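PDB 3OVG: phospho-furanose lactonase from Mycoplasma synoviae, which catalyses the zinc-dependent hydrolysis of 1,4-lactones, among them D-xylono-1,4-lactone 5-phosphate and L-arabino-1,4-lactone 5-phosphate. Local coordinates for residues P72-D77 against K105-Y110; E83-V88 against G93-S98; S112-A115 against E121-K124; A128-G133 against L328-K333. One frame throughout, in Å; residues are numbered along the deposited sequence.

Contact 1 (P72-D77 against K105-Y110); sequences PNVGRD and KFYDKY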
loop_
_atom_site.group_PDB
_atom_site.type_symbol
_atom_site.label_atom_id
_atom_site.label_comp_id
_atom_site.label_asym_id
_atom_site.label_seq_id
_atom_site.Cartn_x
_atom_site.Cartn_y
_atom_site.Cartn_z
ATOM N N PRO A 72 26.996 12.027 -5.183
ATOM C CA PRO A 72 27.554 10.687 -5.458
ATOM C C PRO A 72 26.596 9.530 -5.155
ATOM O O PRO A 72 26.502 8.581 -5.933
ATOM C CB PRO A 72 28.752 10.591 -4.501
ATOM C CG PRO A 72 28.984 11.953 -3.954
ATOM C CD PRO A 72 27.920 12.902 -4.449
ATOM N N ASN A 73 25.906 9.600 -4.017
ATOM C CA ASN A 73 25.167 8.435 -3.524
ATOM C C ASN A 73 23.728 8.371 -4.015
ATOM O O ASN A 73 23.021 7.442 -3.683
ATOM C CB ASN A 73 25.172 8.405 -2.005
ATOM C CG ASN A 73 26.590 8.375 -1.431
ATOM O OD1 ASN A 73 27.369 7.438 -1.680
ATOM N ND2 ASN A 73 26.923 9.391 -0.670
ATOM N N VAL A 74 23.301 9.363 -4.782
ATOM C CA VAL A 74 21.933 9.370 -5.277
ATOM C C VAL A 74 21.913 9.479 -6.813
ATOM O O VAL A 74 21.752 10.547 -7.369
ATOM C CB VAL A 74 21.106 10.449 -4.554
ATOM C CG1 VAL A 74 19.649 10.456 -5.031
ATOM C CG2 VAL A 74 21.135 10.172 -3.062
ATOM N N GLY A 75 22.159 8.359 -7.484
ATOM C CA GLY A 75 22.005 8.281 -8.927
ATOM C C GLY A 75 23.146 8.666 -9.856
ATOM O O GLY A 75 23.070 8.378 -11.058
ATOM N N ARG A 76 24.206 9.267 -9.312
ATOM C CA ARG A 76 25.280 9.839 -10.122
ATOM C C ARG A 76 26.003 8.751 -10.865
ATOM O O ARG A 76 26.336 7.691 -10.292
ATOM C CB ARG A 76 26.272 10.622 -9.255
ATOM C CG ARG A 76 27.194 11.531 -10.055
ATOM C CD ARG A 76 28.257 12.251 -9.174
ATOM N NE ARG A 76 29.294 11.309 -8.718
ATOM C CZ ARG A 76 30.333 11.614 -7.939
ATOM N NH1 ARG A 76 30.491 12.861 -7.467
ATOM N NH2 ARG A 76 31.205 10.631 -7.601
ATOM N N ASP A 77 26.279 9.022 -12.134
ATOM C CA ASP A 77 26.980 8.067 -12.989
ATOM C C ASP A 77 28.076 8.837 -13.732
ATOM O O ASP A 77 27.821 9.512 -14.733
ATOM C CB ASP A 77 25.990 7.371 -13.938
ATOM C CG ASP A 77 26.640 6.256 -14.768
ATOM O OD1 ASP A 77 27.860 6.328 -15.025
ATOM O OD2 ASP A 77 25.920 5.323 -15.192
ATOM N N LYS A 105 16.479 12.109 3.811
ATOM C CA LYS A 105 15.580 11.008 3.505
ATOM C C LYS A 105 16.278 9.940 2.680
ATOM O O LYS A 105 15.905 8.765 2.754
ATOM C CB LYS A 105 14.366 11.503 2.691
ATOM C CG LYS A 105 13.265 10.435 2.520
ATOM C CD LYS A 105 12.139 10.900 1.536
ATOM C CE LYS A 105 10.981 9.885 1.525
ATOM N NZ LYS A 105 9.667 10.466 1.100
ATOM N N PHE A 106 17.254 10.354 1.871
ATOM C CA PHE A 106 17.977 9.434 0.983
ATOM C C PHE A 106 19.216 8.782 1.595
ATOM O O PHE A 106 19.978 8.135 0.884
ATOM C CB PHE A 106 18.359 10.121 -0.327
ATOM C CG PHE A 106 17.182 10.519 -1.152
ATOM C CD1 PHE A 106 16.057 9.714 -1.205
ATOM C CD2 PHE A 106 17.192 11.693 -1.881
ATOM C CE1 PHE A 106 14.960 10.073 -1.976
ATOM C CE2 PHE A 106 16.106 12.052 -2.660
ATOM C CZ PHE A 106 14.980 11.239 -2.707
ATOM N N TYR A 107 19.404 8.948 2.902
ATOM C CA TYR A 107 20.517 8.319 3.611
ATOM C C TYR A 107 20.041 7.623 4.889
ATOM O O TYR A 107 19.359 8.220 5.722
ATOM C CB TYR A 107 21.576 9.366 3.987
ATOM C CG TYR A 107 22.109 10.074 2.776
ATOM C CD1 TYR A 107 21.478 11.197 2.310
ATOM C CD2 TYR A 107 23.198 9.578 2.071
ATOM C CE1 TYR A 107 21.917 11.832 1.211
ATOM C CE2 TYR A 107 23.652 10.204 0.938
ATOM C CZ TYR A 107 23.001 11.353 0.525
ATOM O OH TYR A 107 23.390 12.058 -0.590
ATOM N N ASP A 108 20.425 6.375 5.070
ATOM C CA ASP A 108 20.095 5.681 6.309
ATOM C C ASP A 108 20.546 6.476 7.539
ATOM O O ASP A 108 21.744 6.667 7.738
ATOM C CB ASP A 108 20.783 4.319 6.326
ATOM C CG ASP A 108 20.287 3.468 7.450
ATOM O OD1 ASP A 108 20.516 3.843 8.616
ATOM O OD2 ASP A 108 19.629 2.452 7.153
ATOM N N LYS A 109 19.617 6.910 8.385
ATOM C CA LYS A 109 19.986 7.796 9.488
ATOM C C LYS A 109 20.777 7.115 10.581
ATOM O O LYS A 109 21.335 7.779 11.437
ATOM C CB LYS A 109 18.774 8.450 10.129
ATOM C CG LYS A 109 17.981 7.516 11.011
ATOM C CD LYS A 109 16.865 8.272 11.772
ATOM C CE LYS A 109 15.622 7.415 11.888
ATOM N NZ LYS A 109 14.885 7.721 13.159
ATOM N N TYR A 110 20.823 5.794 10.567
ATOM C CA TYR A 110 21.528 5.094 11.626
ATOM C C TYR A 110 22.963 4.782 11.242
ATOM O O TYR A 110 23.867 4.897 12.054
ATOM C CB TYR A 110 20.803 3.787 11.995
ATOM C CG TYR A 110 19.372 3.973 12.461
ATOM C CD1 TYR A 110 19.089 4.386 13.776
ATOM C CD2 TYR A 110 18.307 3.741 11.597
ATOM C CE1 TYR A 110 17.779 4.561 14.217
ATOM C CE2 TYR A 110 16.973 3.916 12.032
ATOM C CZ TYR A 110 16.730 4.330 13.344
ATOM O OH TYR A 110 15.429 4.507 13.779
HETATM O O HOH W 1 25.915 11.640 -1.665
#

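Contact 2 (E83-V88 against G93-S98); sequences EIANAV and GNVIMS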
loop_
_atom_site.group_PDB
_atom_site.type_symbol
_atom_site.label_atom_id
_atom_site.label_comp_id
_atom_site.label_asym_id
_atom_site.label_seq_id
_atom_site.Cartn_x
_atom_site.Cartn_y
_atom_site.Cartn_z
ATOM N N GLU A 83 30.437 10.186 -21.104
ATOM C CA GLU A 83 30.137 9.866 -22.520
ATOM C C GLU A 83 29.283 10.976 -23.125
ATOM O O GLU A 83 29.469 11.356 -24.261
ATOM C CB GLU A 83 29.357 8.565 -22.711
ATOM C CG GLU A 83 30.064 7.253 -22.312
ATOM C CD GLU A 83 29.187 6.048 -22.655
ATOM O OE1 GLU A 83 28.897 5.852 -23.857
ATOM O OE2 GLU A 83 28.764 5.321 -21.737
ATOM N N ILE A 84 28.313 11.463 -22.363
ATOM C CA ILE A 84 27.456 12.527 -22.849
ATOM C C ILE A 84 28.285 13.813 -23.071
ATOM O O ILE A 84 28.184 14.441 -24.109
ATOM C CB ILE A 84 26.259 12.778 -21.893
ATOM C CG1 ILE A 84 25.363 11.523 -21.803
ATOM C CG2 ILE A 84 25.502 14.002 -22.349
ATOM C CD1 ILE A 84 24.443 11.464 -20.579
ATOM N N ALA A 85 29.145 14.173 -22.115
ATOM C CA ALA A 85 29.951 15.386 -22.236
ATOM C C ALA A 85 30.844 15.340 -23.492
ATOM O O ALA A 85 30.937 16.307 -24.243
ATOM C CB ALA A 85 30.822 15.590 -20.954
ATOM N N ASN A 86 31.509 14.209 -23.698
ATOM C CA ASN A 86 32.426 14.054 -24.828
ATOM C C ASN A 86 31.692 14.080 -26.158
ATOM O O ASN A 86 32.237 14.535 -27.167
ATOM C CB ASN A 86 33.193 12.730 -24.697
ATOM C CG ASN A 86 34.404 12.858 -23.795
ATOM O OD1 ASN A 86 35.212 13.765 -23.961
ATOM N ND2 ASN A 86 34.538 11.948 -22.855
ATOM N N ALA A 87 30.467 13.567 -26.168
ATOM C CA ALA A 87 29.659 13.556 -27.376
ATOM C C ALA A 87 29.250 14.976 -27.788
ATOM O O ALA A 87 29.015 15.258 -28.968
ATOM C CB ALA A 87 28.445 12.680 -27.189
ATOM N N VAL A 88 29.201 15.898 -26.831
ATOM C CA VAL A 88 28.786 17.232 -27.214
ATOM C C VAL A 88 29.865 18.306 -27.110
ATOM O O VAL A 88 29.583 19.471 -27.389
ATOM C CB VAL A 88 27.480 17.711 -26.480
ATOM C CG1 VAL A 88 26.341 16.723 -26.701
ATOM C CG2 VAL A 88 27.724 17.979 -24.982
ATOM N N GLY A 93 29.034 22.176 -26.033
ATOM C CA GLY A 93 28.321 21.790 -24.821
ATOM C C GLY A 93 29.269 21.578 -23.643
ATOM O O GLY A 93 30.360 21.040 -23.836
ATOM N N ASN A 94 28.866 21.994 -22.437
ATOM C CA ASN A 94 29.654 21.730 -21.227
ATOM C C ASN A 94 28.815 21.025 -20.167
ATOM O O ASN A 94 27.609 21.310 -20.021
ATOM C CB ASN A 94 30.189 23.013 -20.578
ATOM C CG ASN A 94 31.010 23.891 -21.537
ATOM O OD1 ASN A 94 30.548 24.969 -21.964
ATOM N ND2 ASN A 94 32.229 23.446 -21.860
ATOM N N VAL A 95 29.455 20.139 -19.408
ATOM C CA VAL A 95 28.814 19.499 -18.258
ATOM C C VAL A 95 29.571 19.765 -16.946
ATOM O O VAL A 95 30.813 19.640 -16.860
ATOM C CB VAL A 95 28.680 18.003 -18.471
ATOM C CG1 VAL A 95 28.054 17.346 -17.226
ATOM C CG2 VAL A 95 27.840 17.718 -19.737
ATOM N N ILE A 96 28.822 20.156 -15.922
ATOM C CA ILE A 96 29.408 20.348 -14.612
ATOM C C ILE A 96 28.742 19.345 -13.700
ATOM O O ILE A 96 27.516 19.275 -13.640
ATOM C CB ILE A 96 29.201 21.767 -14.106
ATOM C CG1 ILE A 96 30.009 22.752 -14.970
ATOM C CG2 ILE A 96 29.610 21.863 -12.612
ATOM C CD1 ILE A 96 29.800 24.224 -14.540
HETATM N N MSE A 97 29.535 18.533 -13.009
HETATM C CA MSE A 97 28.946 17.512 -12.159
HETATM C C MSE A 97 29.116 17.880 -10.690
HETATM O O MSE A 97 29.897 18.777 -10.374
HETATM C CB MSE A 97 29.565 16.138 -12.466
HETATM C CG MSE A 97 29.065 15.580 -13.811
HETATM SE SE MSE A 97 29.823 13.763 -14.012
HETATM C CE MSE A 97 28.564 12.726 -12.890
ATOM N N SER A 98 28.433 17.150 -9.798
ATOM C CA SER A 98 28.345 17.569 -8.404
ATOM C C SER A 98 28.963 16.603 -7.441
ATOM O O SER A 98 28.920 15.373 -7.648
ATOM C CB SER A 98 26.893 17.777 -8.012
ATOM O OG SER A 98 26.794 18.303 -6.699
HETATM O O HOH W 2 30.849 18.578 -22.650
#

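Contact 3 (S112-A115 against E121-K124); sequences SWLA and EIVK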
loop_
_atom_site.group_PDB
_atom_site.type_symbol
_atom_site.label_atom_id
_atom_site.label_comp_id
_atom_site.label_asym_id
_atom_site.label_seq_id
_atom_site.Cartn_x
_atom_site.Cartn_y
_atom_site.Cartn_z
ATOM N N SER A 112 24.454 5.165 7.657
ATOM C CA SER A 112 25.026 5.731 6.447
ATOM C C SER A 112 26.308 6.505 6.795
ATOM O O SER A 112 26.461 6.949 7.916
ATOM C CB SER A 112 24.028 6.697 5.820
ATOM O OG SER A 112 24.079 7.934 6.485
ATOM N N TRP A 113 27.200 6.717 5.827
ATOM C CA TRP A 113 28.449 7.440 6.129
ATOM C C TRP A 113 28.184 8.914 6.492
ATOM O O TRP A 113 28.916 9.511 7.293
ATOM C CB TRP A 113 29.501 7.281 5.010
ATOM C CG TRP A 113 29.295 8.098 3.736
ATOM C CD1 TRP A 113 28.210 8.078 2.884
ATOM C CD2 TRP A 113 30.226 9.022 3.169
ATOM N NE1 TRP A 113 28.421 8.945 1.828
ATOM C CE2 TRP A 113 29.652 9.528 1.983
ATOM C CE3 TRP A 113 31.506 9.468 3.548
ATOM C CZ2 TRP A 113 30.314 10.456 1.180
ATOM C CZ3 TRP A 113 32.158 10.372 2.741
ATOM C CH2 TRP A 113 31.561 10.860 1.572
ATOM N N LEU A 114 27.121 9.487 5.933
ATOM C CA LEU A 114 26.721 10.839 6.334
ATOM C C LEU A 114 26.440 10.891 7.827
ATOM O O LEU A 114 26.825 11.831 8.508
ATOM C CB LEU A 114 25.490 11.312 5.561
ATOM C CG LEU A 114 24.963 12.695 5.973
ATOM C CD1 LEU A 114 26.091 13.673 5.878
ATOM C CD2 LEU A 114 23.791 13.069 5.046
ATOM N N ALA A 115 25.770 9.867 8.343
ATOM C CA ALA A 115 25.374 9.858 9.741
ATOM C C ALA A 115 26.578 9.626 10.637
ATOM O O ALA A 115 26.714 10.261 11.679
ATOM C CB ALA A 115 24.332 8.745 9.979
ATOM N N GLU A 121 36.270 14.347 7.983
ATOM C CA GLU A 121 36.641 13.336 6.982
ATOM C C GLU A 121 35.728 13.403 5.746
ATOM O O GLU A 121 36.146 13.161 4.619
ATOM C CB GLU A 121 36.567 11.920 7.571
ATOM C CG GLU A 121 37.531 11.668 8.754
ATOM C CD GLU A 121 38.973 11.751 8.324
ATOM O OE1 GLU A 121 39.299 11.250 7.219
ATOM O OE2 GLU A 121 39.787 12.317 9.087
ATOM N N ILE A 122 34.466 13.696 5.971
ATOM C CA ILE A 122 33.542 13.836 4.848
ATOM C C ILE A 122 33.982 15.010 3.970
ATOM O O ILE A 122 34.004 14.888 2.743
ATOM C CB ILE A 122 32.088 14.000 5.327
ATOM C CG1 ILE A 122 31.647 12.681 5.951
ATOM C CG2 ILE A 122 31.158 14.434 4.146
ATOM C CD1 ILE A 122 30.316 12.720 6.649
ATOM N N VAL A 123 34.376 16.116 4.603
ATOM C CA VAL A 123 34.920 17.263 3.877
ATOM C C VAL A 123 36.109 16.876 2.985
ATOM O O VAL A 123 36.138 17.265 1.820
ATOM C CB VAL A 123 35.282 18.432 4.813
ATOM C CG1 VAL A 123 36.065 19.482 4.053
ATOM C CG2 VAL A 123 33.994 19.057 5.406
ATOM N N LYS A 124 37.079 16.111 3.514
ATOM C CA LYS A 124 38.204 15.639 2.695
ATOM C C LYS A 124 37.743 14.894 1.459
ATOM O O LYS A 124 38.267 15.100 0.369
ATOM C CB LYS A 124 39.139 14.712 3.478
ATOM C CG LYS A 124 39.792 15.370 4.678
ATOM C CD LYS A 124 40.498 14.315 5.539
ATOM C CE LYS A 124 41.005 14.969 6.778
ATOM N NZ LYS A 124 41.213 16.414 6.455
#

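Contact 4 (A128-G133 against L328-K333); sequences AEIEEG and LAFDEK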
loop_
_atom_site.group_PDB
_atom_site.type_symbol
_atom_site.label_atom_id
_atom_site.label_comp_id
_atom_site.label_asym_id
_atom_site.label_seq_id
_atom_site.Cartn_x
_atom_site.Cartn_y
_atom_site.Cartn_z
ATOM N N ALA A 128 38.298 16.079 -2.300
ATOM C CA ALA A 128 38.979 15.192 -3.247
ATOM C C ALA A 128 38.225 15.146 -4.571
ATOM O O ALA A 128 38.829 15.091 -5.641
ATOM C CB ALA A 128 39.111 13.761 -2.657
ATOM N N GLU A 129 36.895 15.156 -4.518
ATOM C CA GLU A 129 36.136 15.082 -5.766
ATOM C C GLU A 129 36.270 16.365 -6.587
ATOM O O GLU A 129 36.306 16.314 -7.807
ATOM C CB GLU A 129 34.664 14.761 -5.520
ATOM C CG GLU A 129 34.438 13.353 -4.979
ATOM C CD GLU A 129 33.172 12.703 -5.535
ATOM O OE1 GLU A 129 32.040 13.262 -5.376
ATOM O OE2 GLU A 129 33.331 11.627 -6.134
ATOM N N ILE A 130 36.310 17.504 -5.908
ATOM C CA ILE A 130 36.506 18.810 -6.554
ATOM C C ILE A 130 37.961 18.965 -7.099
ATOM O O ILE A 130 38.175 19.477 -8.196
ATOM C CB ILE A 130 36.198 19.957 -5.552
ATOM C CG1 ILE A 130 34.735 19.929 -5.072
ATOM C CG2 ILE A 130 36.487 21.306 -6.163
ATOM C CD1 ILE A 130 33.704 20.348 -6.157
ATOM N N GLU A 131 38.954 18.493 -6.337
ATOM C CA GLU A 131 40.360 18.784 -6.634
ATOM C C GLU A 131 41.201 17.628 -7.194
ATOM O O GLU A 131 42.212 17.871 -7.847
ATOM C CB GLU A 131 41.068 19.447 -5.417
ATOM C CG GLU A 131 40.401 20.780 -5.015
ATOM C CD GLU A 131 41.178 21.587 -3.986
ATOM O OE1 GLU A 131 41.873 20.992 -3.106
ATOM O OE2 GLU A 131 41.040 22.831 -4.048
ATOM N N GLU A 132 40.810 16.386 -6.962
ATOM C CA GLU A 132 41.554 15.288 -7.545
ATOM C C GLU A 132 40.773 14.594 -8.657
ATOM O O GLU A 132 41.264 14.440 -9.776
ATOM C CB GLU A 132 41.949 14.294 -6.458
ATOM C CG GLU A 132 42.945 14.881 -5.466
ATOM C CD GLU A 132 43.190 13.939 -4.310
ATOM O OE1 GLU A 132 43.489 12.760 -4.578
ATOM O OE2 GLU A 132 43.066 14.366 -3.147
ATOM N N GLY A 133 39.558 14.170 -8.335
ATOM C CA GLY A 133 38.704 13.513 -9.312
ATOM C C GLY A 133 37.517 12.845 -8.633
ATOM O O GLY A 133 37.633 12.373 -7.502
ATOM N N LEU A 328 28.679 30.287 -10.723
ATOM C CA LEU A 328 29.394 29.034 -10.979
ATOM C C LEU A 328 30.916 29.206 -11.033
ATOM O O LEU A 328 31.648 28.218 -11.136
ATOM C CB LEU A 328 28.905 28.383 -12.285
ATOM C CG LEU A 328 27.439 27.918 -12.311
ATOM C CD1 LEU A 328 27.137 27.387 -13.724
ATOM C CD2 LEU A 328 27.225 26.798 -11.304
ATOM N N ALA A 329 31.393 30.452 -10.971
ATOM C CA ALA A 329 32.835 30.721 -11.027
ATOM C C ALA A 329 33.492 30.287 -9.721
ATOM O O ALA A 329 32.934 30.544 -8.666
ATOM C CB ALA A 329 33.070 32.226 -11.269
ATOM N N PHE A 330 34.652 29.639 -9.750
ATOM C CA PHE A 330 35.326 29.355 -8.483
ATOM C C PHE A 330 35.777 30.637 -7.780
ATOM O O PHE A 330 36.220 31.594 -8.430
ATOM C CB PHE A 330 36.529 28.430 -8.692
ATOM C CG PHE A 330 36.174 26.949 -8.623
ATOM C CD1 PHE A 330 35.101 26.447 -9.343
ATOM C CD2 PHE A 330 36.909 26.082 -7.838
ATOM C CE1 PHE A 330 34.765 25.099 -9.296
ATOM C CE2 PHE A 330 36.596 24.711 -7.790
ATOM C CZ PHE A 330 35.532 24.221 -8.507
ATOM N N ASP A 331 35.680 30.657 -6.454
ATOM C CA ASP A 331 36.306 31.724 -5.668
ATOM C C ASP A 331 37.746 31.333 -5.501
ATOM O O ASP A 331 38.098 30.175 -5.769
ATOM C CB ASP A 331 35.705 31.805 -4.265
ATOM C CG ASP A 331 34.551 32.747 -4.189
ATOM O OD1 ASP A 331 34.214 33.350 -5.237
ATOM O OD2 ASP A 331 33.997 32.885 -3.087
ATOM N N GLU A 332 38.573 32.281 -5.050
ATOM C CA GLU A 332 39.889 31.929 -4.556
ATOM C C GLU A 332 39.684 31.079 -3.299
ATOM O O GLU A 332 38.731 31.299 -2.542
ATOM C CB GLU A 332 40.742 33.165 -4.207
ATOM C CG GLU A 332 41.186 34.040 -5.418
ATOM C CD GLU A 332 41.647 33.222 -6.642
ATOM O OE1 GLU A 332 42.737 32.569 -6.596
ATOM O OE2 GLU A 332 40.908 33.251 -7.664
ATOM N N LYS A 333 40.610 30.140 -3.097
ATOM C CA LYS A 333 40.658 29.273 -1.926
ATOM C C LYS A 333 40.888 30.047 -0.632
ATOM O O LYS A 333 41.599 31.052 -0.612
ATOM C CB LYS A 333 41.801 28.288 -2.058
ATOM C CG LYS A 333 41.721 27.403 -3.245
ATOM C CD LYS A 333 42.737 26.272 -3.007
ATOM C CE LYS A 333 43.009 25.448 -4.235
ATOM N NZ LYS A 333 43.704 24.169 -3.785
#

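Contact 1 (P72-D77 against K105-Y110)
Two loops near the zinc site of this TIM-barrel hydrolase meet where Val-74 packs against Phe-106 and Tyr-107: segment 72-77 follows strand 63-68, and the loop after strand 94-97 contains segment 105-110. The two methyls of Val-74 divide the work. With CG1 anti to the backbone N (chi1 -179°), CG2 is left facing the other loop, 3.9 Å from Phe-106 CB and 3.8 Å from Tyr-107 OH, while CG1 leans toward the Phe-106 ring. That ring is buried, with its side chain about 6 Å from that of the zinc ligand His-188 and about 7 Å from a zinc ion at the nearest atoms, which places this packing beside the metal centre. Asn-73 comes up at the edge of the Tyr-107 ring; its CB is 3.8 Å from Tyr-107 CE2, and the amide plane stands 88° from the ring. The phenol oxygen is gripped twice: by the backbone N of His-102 and by a water 2.8 Å from Tyr-107 OH. The same water accepts from Asn-73 N, so it bridges the two loops in place of a direct bond. Farther along, Asp-108 reaches a neighbouring subunit through OD2, which bonds to Gly-34 N of that subunit. Its other oxygen closes an Asx turn, Asp-108 OD1 accepting from Tyr-110 N at 2.8 Å.

Contact 2 (E83-V88 against G93-S98)
The carbonyl plane of Val-88 is met from above, not in its plane: Gly-93 N stands 38° out of it as it donates to Val-88 O at 3.1 Å. The N-H points fairly straight at the oxygen, 154°. This bond spans the turn of a beta-alpha-beta unit of the TIM barrel, in which strand 63-68 leads through helix 78-88 into strand 94-97. A second, water-mediated link runs alongside it, one water donating both to Ala-85 O and to Gly-93 O at 2.8 Å each. Ala-85 O thus takes two donors, this water and the backbone N of Val-88. Beside the turn, Val-88 CG2 lies 3.9 Å from Gly-93 CA; chi1 of -56° sets this methyl between the backbone N and the carbonyl carbon, where it packs directly on the glycine backbone. One turn back along the helix, Ala-85 presents its small side chain to Val-95, which points from the strand toward the helix. Phe-55 of helix 48-60 touches Val-88 and Val-95, joining the neighbouring helix to this packing. The touching atoms of the alanine-valine pair are Ala-85 CB and Val-95 CG2, 3.9 Å apart.

Contact 3 (S112-A115 against E121-K124)
Ile-122 carries this contact, pushing its CG1-CD1 branch between the Trp-113 indole and the backbone of the short helix 113-116. CG1 lies obliquely to the indole, 4.0 Å from Trp-113 CZ3 on the six-membered ring. CD1 goes further in, to 3.6 Å from Trp-113 O, and passes Leu-114 O at 4.1 Å. An extended branch (chi2 172°) carries the methyl that deep. Leu-114 starts away from the other helix, but its CD1 swings back to 4.4 Å from Ile-122 CD1, a looser touch. The position of the indole follows from Trp-113 chi1, 76°, which sets CG between the backbone N and the carbonyl carbon.

In the next shell, Phe-101 meets the Trp-113 ring with the planes at about 45° and also touches Leu-114 and Ile-122. Leu-114 O, beside the Ile-122 methyl, is satisfied by Lys-169 NZ. Ser-112 fixes the start of the short helix as its N-cap, OG accepting from Ala-115 N at 3.2 Å. Pro-142 of a neighbouring subunit packs on Trp-113. The contact therefore holds the short helix 113-116 against the start of helix 119-131, and both rest on helix 165-181, with Ala-115 on Leu-166, Ile-122 on Val-173 and Val-123 on Arg-176.

Contact 4 (A128-G133 against L328-K333)
Lys-333 NZ donates to Glu-131 OE2 at 3.0 Å, a salt bridge between two side chains that approach from opposite directions. The ammonium group sits above the carboxylate, 44° out of its plane, and favours one oxygen: Glu-131 OE1 is 3.7 Å from Lys-333 NZ. Both chains are extended beyond CG, the lysine reaching in with chi2 -166°. Lys-333 is exposed and Glu-131 partly so, so solvent probably screens the pair.

Beneath it the contact is apolar. Ile-130 CG2 comes to the edge of the Phe-330 ring, near its plane and 3.8 Å from CE2. The ring also stacks on Phe-7, from the N-terminal strand 7-10, and Phe-330 exchanges a backbone hydrogen bond with the same residue. In the TIM-barrel fold this joins the C-terminal end of helix 119-131 to the loop that follows helix 313-327, with helix 165-181 packing alongside through Thr-177 and Thr-181.

Ala-128 O takes two donors where the helix ends, Glu-132 N at 2.7 Å and Gly-133 N at 2.9 Å. Glu-129 OE1 takes a salt bridge from Arg-76 NH1 and a hydrogen bond with Thr-99 OG1, while Glu-129 OE2 accepts from Asp-135 N. Asp-331 OD2 accepts from Asn-208 ND2, and Ala-329 O from Lys-211 NZ.

Following the chain from the N terminus, contact 1 closes a loop from 72-77 to 105-110, and contact 2 (83-88 with 93-98) is nested inside it as the tight helix-to-strand turn. Contact 3 then closes its own short loop, 112-115 to 121-124, and contact 4 follows in series, spanning nearly 200 residues to bring 328-333 back to helix 119-131, which contact 3 also uses. None of the loops cross. Arg-76 of contact 1 links three contacts: its NH1 lies 3.0 Å from Ser-98 O of contact 2 and also reaches Glu-129 of contact 4. Together the four contacts tie loops near the zinc site to the surrounding helices and the C-terminal segment.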